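Local coordinates for superoxide dismutase (Chaetomium thermophilum, PDB 4BR6), which probably converts superoxide radicals into hydrogen peroxide and molecular oxygen, using a bound manganese ion as cofactor, at residues Met114-Trp128 / Asn137-Val149. Numbering follows the deposited sequence.
Sequences MNAALTGIQGSGWAW and NLAIVTRANQDPV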
ATOM      1  N   MET B 114     -22.058   2.692  -7.003  1.00 19.96           N
ATOM      2  CA  MET B 114     -21.443   1.569  -6.307  1.00 20.14           C
ATOM      3  C   MET B 114     -20.921   0.561  -7.317  1.00 18.17           C
ATOM      4  O   MET B 114     -19.823   0.031  -7.168  1.00 17.52           O
ATOM      5  CB  MET B 114     -22.400   0.863  -5.354  1.00 18.49           C
ATOM      6  CG  MET B 114     -21.685  -0.213  -4.532  1.00 20.22           C
ATOM      7  SD  MET B 114     -22.151  -0.154  -2.800  1.00 25.25           S
ATOM      8  CE  MET B 114     -21.211  -1.484  -2.054  1.00 20.81           C
ATOM      9  N   ASN B 115     -21.720   0.297  -8.342  1.00 23.22           N
ATOM     10  CA  ASN B 115     -21.290  -0.560  -9.437  1.00 18.67           C
ATOM     11  C   ASN B 115     -20.003  -0.065 -10.093  1.00 16.13           C
ATOM     12  O   ASN B 115     -19.134  -0.853 -10.429  1.00 18.30           O
ATOM     13  CB  ASN B 115     -22.399  -0.689 -10.484  1.00 20.18           C
ATOM     14  CG  ASN B 115     -23.512  -1.631 -10.041  1.00 23.53           C
ATOM     15  OD1 ASN B 115     -23.347  -2.408  -9.104  1.00 24.56           O
ATOM     16  ND2 ASN B 115     -24.641  -1.577 -10.728  1.00 25.71           N
ATOM     17  N   ALA B 116     -19.881   1.244 -10.269  1.00 20.63           N
ATOM     18  CA  ALA B 116     -18.654   1.823 -10.800  1.00 18.44           C
ATOM     19  C   ALA B 116     -17.483   1.603  -9.844  1.00 19.36           C
ATOM     20  O   ALA B 116     -16.388   1.233 -10.266  1.00 20.88           O
ATOM     21  CB  ALA B 116     -18.842   3.304 -11.067  1.00 20.51           C
ATOM     22  N   ALA B 117     -17.711   1.843  -8.558  1.00 19.19           N
ATOM     23  CA  ALA B 117     -16.674   1.676  -7.548  1.00 17.44           C
ATOM     24  C   ALA B 117     -16.158   0.250  -7.537  1.00 19.02           C
ATOM     25  O   ALA B 117     -14.969   0.026  -7.374  1.00 16.54           O
ATOM     26  CB  ALA B 117     -17.208   2.028  -6.185  1.00 19.01           C
ATOM     27  N   LEU B 118     -17.058  -0.712  -7.705  1.00 20.85           N
ATOM     28  CA  LEU B 118     -16.672  -2.114  -7.733  1.00 17.23           C
ATOM     29  C   LEU B 118     -15.824  -2.370  -8.967  1.00 17.84           C
ATOM     30  O   LEU B 118     -14.801  -3.065  -8.900  1.00 15.74           O
ATOM     31  CB  LEU B 118     -17.913  -2.997  -7.750  1.00 12.26           C
ATOM     32  CG  LEU B 118     -18.725  -3.055  -6.453  1.00 14.08           C
ATOM     33  CD1 LEU B 118     -20.172  -3.430  -6.775  1.00 14.64           C
ATOM     34  CD2 LEU B 118     -18.108  -4.050  -5.432  1.00 11.86           C
ATOM     35  N   THR B 119     -16.258  -1.792 -10.089  1.00 15.74           N
ATOM     36  CA  THR B 119     -15.592  -1.947 -11.387  1.00 16.55           C
ATOM     37  C   THR B 119     -14.195  -1.337 -11.401  1.00 16.34           C
ATOM     38  O   THR B 119     -13.338  -1.778 -12.153  1.00 20.55           O
ATOM     39  CB  THR B 119     -16.438  -1.303 -12.532  1.00 20.93           C
ATOM     40  OG1 THR B 119     -17.519  -2.176 -12.882  1.00 22.06           O
ATOM     41  CG2 THR B 119     -15.604  -1.047 -13.781  1.00 25.50           C
ATOM     42  N   GLY B 120     -13.980  -0.314 -10.578  1.00 16.94           N
ATOM     43  CA  GLY B 120     -12.715   0.395 -10.543  1.00 17.37           C
ATOM     44  C   GLY B 120     -11.717  -0.179  -9.550  1.00 16.59           C
ATOM     45  O   GLY B 120     -10.597   0.315  -9.438  1.00 19.81           O
ATOM     46  N   ILE B 121     -12.107  -1.222  -8.824  1.00 15.69           N
ATOM     47  CA  ILE B 121     -11.188  -1.867  -7.890  1.00 17.40           C
ATOM     48  C   ILE B 121     -10.137  -2.603  -8.711  1.00 16.97           C
ATOM     49  O   ILE B 121     -10.474  -3.374  -9.609  1.00 18.62           O
ATOM     50  CB  ILE B 121     -11.903  -2.851  -6.915  1.00 16.67           C
ATOM     51  CG1 ILE B 121     -12.854  -2.079  -5.986  1.00 15.33           C
ATOM     52  CG2 ILE B 121     -10.889  -3.652  -6.089  1.00  7.18           C
ATOM     53  CD1 ILE B 121     -13.787  -2.951  -5.189  1.00 15.35           C
ATOM     54  N   GLN B 122      -8.869  -2.318  -8.420  1.00 12.28           N
ATOM     55  CA  GLN B 122      -7.736  -2.938  -9.094  1.00 16.57           C
ATOM     56  C   GLN B 122      -7.172  -4.025  -8.179  1.00 13.33           C
ATOM     57  O   GLN B 122      -6.752  -3.736  -7.069  1.00 14.58           O
ATOM     58  CB  GLN B 122      -6.679  -1.872  -9.391  1.00 14.86           C
ATOM     59  CG  GLN B 122      -7.163  -0.842 -10.404  1.00 17.38           C
ATOM     60  CD  GLN B 122      -6.243   0.352 -10.585  1.00 18.79           C
ATOM     61  OE1 GLN B 122      -5.193   0.466  -9.957  1.00 19.27           O
ATOM     62  NE2 GLN B 122      -6.634   1.245 -11.470  1.00 23.26           N
ATOM     63  N   GLY B 123      -7.186  -5.275  -8.620  1.00 14.18           N
ATOM     64  CA  GLY B 123      -6.815  -6.376  -7.741  1.00 14.21           C
ATOM     65  C   GLY B 123      -8.023  -6.788  -6.905  1.00 13.76           C
ATOM     66  O   GLY B 123      -9.159  -6.629  -7.342  1.00 13.14           O
ATOM     67  N   SER B 124      -7.789  -7.290  -5.698  1.00 14.34           N
ATOM     68  CA  SER B 124      -8.855  -7.854  -4.881  1.00 14.76           C
ATOM     69  C   SER B 124      -9.385  -6.803  -3.932  1.00 13.82           C
ATOM     70  O   SER B 124      -8.618  -6.035  -3.385  1.00 16.06           O
ATOM     71  CB  SER B 124      -8.334  -9.007  -4.042  1.00 14.48           C
ATOM     72  OG  SER B 124      -7.746 -10.007  -4.854  1.00 19.43           O
ATOM     73  N   GLY B 125     -10.685  -6.777  -3.685  1.00 13.27           N
ATOM     74  CA  GLY B 125     -11.203  -5.782  -2.777  1.00 11.35           C
ATOM     75  C   GLY B 125     -12.699  -5.862  -2.579  1.00 15.82           C
ATOM     76  O   GLY B 125     -13.355  -6.774  -3.073  1.00 15.49           O
ATOM     77  N   TRP B 126     -13.224  -4.887  -1.844  1.00 10.57           N
ATOM     78  CA  TRP B 126     -14.605  -4.865  -1.436  1.00 16.23           C
ATOM     79  C   TRP B 126     -15.107  -3.460  -1.650  1.00 15.86           C
ATOM     80  O   TRP B 126     -14.355  -2.509  -1.455  1.00 13.61           O
ATOM     81  CB  TRP B 126     -14.708  -5.138   0.063  1.00 13.44           C
ATOM     82  CG  TRP B 126     -14.498  -6.552   0.480  1.00 16.13           C
ATOM     83  CD1 TRP B 126     -13.310  -7.182   0.676  1.00 15.57           C
ATOM     84  CD2 TRP B 126     -15.514  -7.514   0.775  1.00 18.74           C
ATOM     85  NE1 TRP B 126     -13.520  -8.482   1.066  1.00 16.97           N
ATOM     86  CE2 TRP B 126     -14.865  -8.711   1.131  1.00 15.02           C
ATOM     87  CE3 TRP B 126     -16.906  -7.481   0.774  1.00 17.02           C
ATOM     88  CZ2 TRP B 126     -15.560  -9.853   1.483  1.00 15.58           C
ATOM     89  CZ3 TRP B 126     -17.591  -8.620   1.121  1.00 13.76           C
ATOM     90  CH2 TRP B 126     -16.919  -9.788   1.472  1.00 15.58           C
ATOM     91  N   ALA B 127     -16.380  -3.321  -2.003  1.00 15.03           N
ATOM     92  CA  ALA B 127     -17.049  -2.019  -1.908  1.00 18.77           C
ATOM     93  C   ALA B 127     -18.138  -2.096  -0.839  1.00 15.91           C
ATOM     94  O   ALA B 127     -18.791  -3.136  -0.671  1.00 13.32           O
ATOM     95  CB  ALA B 127     -17.635  -1.575  -3.253  1.00 15.03           C
ATOM     96  N   TRP B 128     -18.313  -0.985  -0.124  1.00 16.11           N
ATOM     97  CA  TRP B 128     -19.256  -0.888   0.975  1.00 12.95           C
ATOM     98  C   TRP B 128     -20.060   0.383   0.870  1.00 17.21           C
ATOM     99  O   TRP B 128     -19.531   1.421   0.487  1.00 19.16           O
ATOM    100  CB  TRP B 128     -18.521  -0.843   2.306  1.00 13.55           C
ATOM    101  CG  TRP B 128     -17.713  -2.074   2.593  1.00 16.06           C
ATOM    102  CD1 TRP B 128     -16.446  -2.341   2.187  1.00 16.98           C
ATOM    103  CD2 TRP B 128     -18.142  -3.210   3.348  1.00 19.56           C
ATOM    104  NE1 TRP B 128     -16.050  -3.574   2.647  1.00 17.38           N
ATOM    105  CE2 TRP B 128     -17.076  -4.127   3.359  1.00 16.63           C
ATOM    106  CE3 TRP B 128     -19.325  -3.539   4.012  1.00 16.21           C
ATOM    107  CZ2 TRP B 128     -17.157  -5.347   4.007  1.00 17.58           C
ATOM    108  CZ3 TRP B 128     -19.403  -4.753   4.659  1.00 14.06           C
ATOM    109  CH2 TRP B 128     -18.328  -5.641   4.652  1.00 18.26           C
ATOM    110  N   ASN B 137     -24.017  10.676   7.615  1.00 21.62           N
ATOM    111  CA  ASN B 137     -23.931  10.749   6.167  1.00 20.77           C
ATOM    112  C   ASN B 137     -23.438   9.425   5.578  1.00 18.18           C
ATOM    113  O   ASN B 137     -22.573   8.779   6.151  1.00 16.81           O
ATOM    114  CB  ASN B 137     -23.008  11.884   5.738  1.00 27.25           C
ATOM    115  CG  ASN B 137     -23.546  13.250   6.103  1.00 28.15           C
ATOM    116  OD1 ASN B 137     -24.725  13.413   6.403  1.00 28.07           O
ATOM    117  ND2 ASN B 137     -22.673  14.250   6.065  1.00 28.33           N
ATOM    118  N   LEU B 138     -24.017   9.020   4.450  1.00 19.06           N
ATOM    119  CA  LEU B 138     -23.651   7.776   3.770  1.00 21.05           C
ATOM    120  C   LEU B 138     -22.631   7.995   2.649  1.00 17.59           C
ATOM    121  O   LEU B 138     -22.625   9.036   2.005  1.00 21.49           O
ATOM    122  CB  LEU B 138     -24.898   7.126   3.158  1.00 20.22           C
ATOM    123  CG  LEU B 138     -26.041   6.762   4.098  1.00 17.98           C
ATOM    124  CD1 LEU B 138     -27.128   6.099   3.293  1.00 21.39           C
ATOM    125  CD2 LEU B 138     -25.546   5.865   5.235  1.00 20.50           C
ATOM    126  N   ALA B 139     -21.786   6.998   2.401  1.00 21.00           N
ATOM    127  CA  ALA B 139     -20.831   7.064   1.305  1.00 18.90           C
ATOM    128  C   ALA B 139     -20.508   5.675   0.781  1.00 22.12           C
ATOM    129  O   ALA B 139     -20.810   4.666   1.423  1.00 23.69           O
ATOM    130  CB  ALA B 139     -19.549   7.782   1.740  1.00 18.57           C
ATOM    131  N   ILE B 140     -19.904   5.633  -0.400  1.00 22.51           N
ATOM    132  CA  ILE B 140     -19.374   4.396  -0.953  1.00 18.28           C
ATOM    133  C   ILE B 140     -17.850   4.430  -0.788  1.00 18.77           C
ATOM    134  O   ILE B 140     -17.197   5.367  -1.233  1.00 16.31           O
ATOM    135  CB  ILE B 140     -19.770   4.255  -2.449  1.00 21.72           C
ATOM    136  CG1 ILE B 140     -21.288   4.139  -2.579  1.00 14.06           C
ATOM    137  CG2 ILE B 140     -19.080   3.047  -3.105  1.00 17.75           C
ATOM    138  CD1 ILE B 140     -21.820   4.571  -3.936  1.00 19.55           C
ATOM    139  N   VAL B 141     -17.291   3.428  -0.115  1.00 19.18           N
ATOM    140  CA  VAL B 141     -15.848   3.325   0.006  1.00 15.11           C
ATOM    141  C   VAL B 141     -15.421   2.013  -0.604  1.00 19.58           C
ATOM    142  O   VAL B 141     -16.238   1.110  -0.767  1.00 13.67           O
ATOM    143  CB  VAL B 141     -15.373   3.388   1.470  1.00 18.08           C
ATOM    144  CG1 VAL B 141     -15.788   4.730   2.099  1.00 20.61           C
ATOM    145  CG2 VAL B 141     -15.913   2.193   2.279  1.00 16.91           C
ATOM    146  N   THR B 142     -14.134   1.921  -0.928  1.00 15.96           N
ATOM    147  CA  THR B 142     -13.535   0.682  -1.377  1.00 17.81           C
ATOM    148  C   THR B 142     -12.438   0.281  -0.383  1.00 20.18           C
ATOM    149  O   THR B 142     -11.832   1.134   0.269  1.00 18.89           O
ATOM    150  CB  THR B 142     -12.956   0.835  -2.783  1.00 18.19           C
ATOM    151  OG1 THR B 142     -12.047   1.940  -2.802  1.00 20.84           O
ATOM    152  CG2 THR B 142     -14.075   1.077  -3.779  1.00 16.05           C
ATOM    153  N   ARG B 143     -12.206  -1.017  -0.249  1.00 16.96           N
ATOM    154  CA  ARG B 143     -11.124  -1.519   0.587  1.00 19.10           C
ATOM    155  C   ARG B 143     -10.340  -2.548  -0.208  1.00 17.42           C
ATOM    156  O   ARG B 143     -10.926  -3.337  -0.943  1.00 15.13           O
ATOM    157  CB  ARG B 143     -11.691  -2.131   1.871  1.00 17.99           C
ATOM    158  CG  ARG B 143     -12.365  -1.115   2.772  1.00 16.09           C
ATOM    159  CD  ARG B 143     -11.336  -0.342   3.586  1.00 19.73           C
ATOM    160  NE  ARG B 143     -11.931   0.660   4.468  1.00 18.36           N
ATOM    161  CZ  ARG B 143     -12.267   1.898   4.098  1.00 22.99           C
ATOM    162  NH1 ARG B 143     -12.098   2.308   2.850  1.00 16.98           N
ATOM    163  NH2 ARG B 143     -12.783   2.735   4.984  1.00 24.95           N
ATOM    164  N   ALA B 144      -9.014  -2.535  -0.073  1.00 19.18           N
ATOM    165  CA  ALA B 144      -8.170  -3.502  -0.768  1.00 15.40           C
ATOM    166  C   ALA B 144      -8.149  -4.807   0.020  1.00 16.86           C
ATOM    167  O   ALA B 144      -8.134  -4.802   1.248  1.00 13.75           O
ATOM    168  CB  ALA B 144      -6.750  -2.969  -0.928  1.00 12.14           C
ATOM    169  N   ASN B 145      -8.153  -5.919  -0.699  1.00 13.73           N
ATOM    170  CA  ASN B 145      -7.978  -7.229  -0.095  1.00 15.83           C
ATOM    171  C   ASN B 145      -9.041  -7.483   0.977  1.00 14.49           C
ATOM    172  O   ASN B 145     -10.217  -7.534   0.641  1.00 18.40           O
ATOM    173  CB  ASN B 145      -6.542  -7.372   0.401  1.00 17.04           C
ATOM    174  CG  ASN B 145      -5.530  -7.175  -0.715  1.00 14.87           C
ATOM    175  OD1 ASN B 145      -5.806  -7.470  -1.874  1.00 14.93           O
ATOM    176  ND2 ASN B 145      -4.365  -6.667  -0.370  1.00 16.54           N
ATOM    177  N   GLN B 146      -8.653  -7.635   2.240  1.00 15.63           N
ATOM    178  CA  GLN B 146      -9.632  -7.843   3.315  1.00 13.81           C
ATOM    179  C   GLN B 146      -9.612  -6.742   4.359  1.00 12.91           C
ATOM    180  O   GLN B 146     -10.159  -6.919   5.444  1.00 17.37           O
ATOM    181  CB  GLN B 146      -9.436  -9.190   4.021  1.00 16.62           C
ATOM    182  CG  GLN B 146      -9.546 -10.417   3.129  1.00 13.71           C
ATOM    183  CD  GLN B 146     -10.907 -10.588   2.473  1.00 17.84           C
ATOM    184  OE1 GLN B 146     -11.880  -9.901   2.798  1.00 19.29           O
ATOM    185  NE2 GLN B 146     -10.985 -11.523   1.549  1.00 16.04           N
ATOM    186  N   ASP B 147      -9.001  -5.606   4.040  1.00 11.92           N
ATOM    187  CA  ASP B 147      -8.974  -4.487   4.967  1.00 15.21           C
ATOM    188  C   ASP B 147     -10.411  -4.115   5.354  1.00 13.28           C
ATOM    189  O   ASP B 147     -11.274  -4.048   4.494  1.00 15.92           O
ATOM    190  CB  ASP B 147      -8.277  -3.282   4.346  1.00 14.97           C
ATOM    191  CG  ASP B 147      -6.815  -3.546   4.024  1.00 18.10           C
ATOM    192  OD1 ASP B 147      -6.255  -4.549   4.517  1.00 17.22           O
ATOM    193  OD2 ASP B 147      -6.221  -2.744   3.274  1.00 16.50           O
ATOM    194  N   PRO B 148     -10.676  -3.899   6.654  1.00 18.17           N
ATOM    195  CA  PRO B 148     -12.053  -3.613   7.081  1.00 16.97           C
ATOM    196  C   PRO B 148     -12.499  -2.147   6.995  1.00 16.48           C
ATOM    197  O   PRO B 148     -11.693  -1.243   6.852  1.00 15.97           O
ATOM    198  CB  PRO B 148     -12.049  -4.049   8.544  1.00 17.50           C
ATOM    199  CG  PRO B 148     -10.629  -3.911   8.975  1.00 17.93           C
ATOM    200  CD  PRO B 148      -9.798  -4.215   7.796  1.00 17.85           C
ATOM    201  N   VAL B 149     -13.808  -1.931   7.087  1.00 21.18           N
ATOM    202  CA  VAL B 149     -14.368  -0.593   7.270  1.00 20.66           C
ATOM    203  C   VAL B 149     -14.486  -0.321   8.769  1.00 21.40           C
ATOM    204  O   VAL B 149     -15.356  -0.888   9.430  1.00 21.94           O
ATOM    205  CB  VAL B 149     -15.766  -0.506   6.653  1.00 18.72           C
ATOM    206  CG1 VAL B 149     -16.401   0.851   6.904  1.00 14.36           C
ATOM    207  CG2 VAL B 149     -15.686  -0.812   5.164  1.00 19.00           C
TER
HETATM  208  O   HOH W   1      -5.291  -7.368  -4.585  1.00 17.33           O
HETATM  209  O   HOH W   2     -13.481  -4.702   3.144  1.00  7.99           O
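Trp126 and Gln146 meet through a side-chain hydrogen bond: NE1 of Trp126 donates to OE1 of Gln146 at 2.8 Å. The bond is bent, 139° at the hydrogen, with the donor above the amide's carbonyl plane. A bend at chi2 (-62°) folds the glutamine chain back toward the indole N-H, with OE1 tilted 27° from the ring plane; Asn73 also donates to OE1 while NE2 reaches the hydroxyl of Tyr34. Carbonyl O of Asn145 lies at the indole edge, in its plane, 3.1 Å from Trp126 CD1.

Backbone bonds pair Trp126 with Arg143 and Trp128 with Val141, the hydrogen-bonded pairs of an antiparallel hairpin in the three-stranded sheet of the C-terminal Fe/Mn superoxide dismutase domain. Asn145 N extends the ladder to Ser124 O at 2.7 Å, and one water links Ser124 N to Asn145 OD1. A second water bridges Trp128 NE1 and Asp147 O.

Trp126 carries its face of the sheet to the metal site: its nearest side-chain atom is about 4 Å from the manganese ion, and its ring is edge-to-face with that of the ligand His74. A leucine in place of Trp126 would probably leave OE1 of Gln146 without its indole donor and open a gap beside the metal.

Val149 CG2 makes a CH-pi contact over one face of the Trp128 five-membered ring, 3.5 Å from its centroid. Elsewhere, Ile140 CG2 touches Ala117 CB at 3.7 Å, joining helix 107-119 to the edge strand.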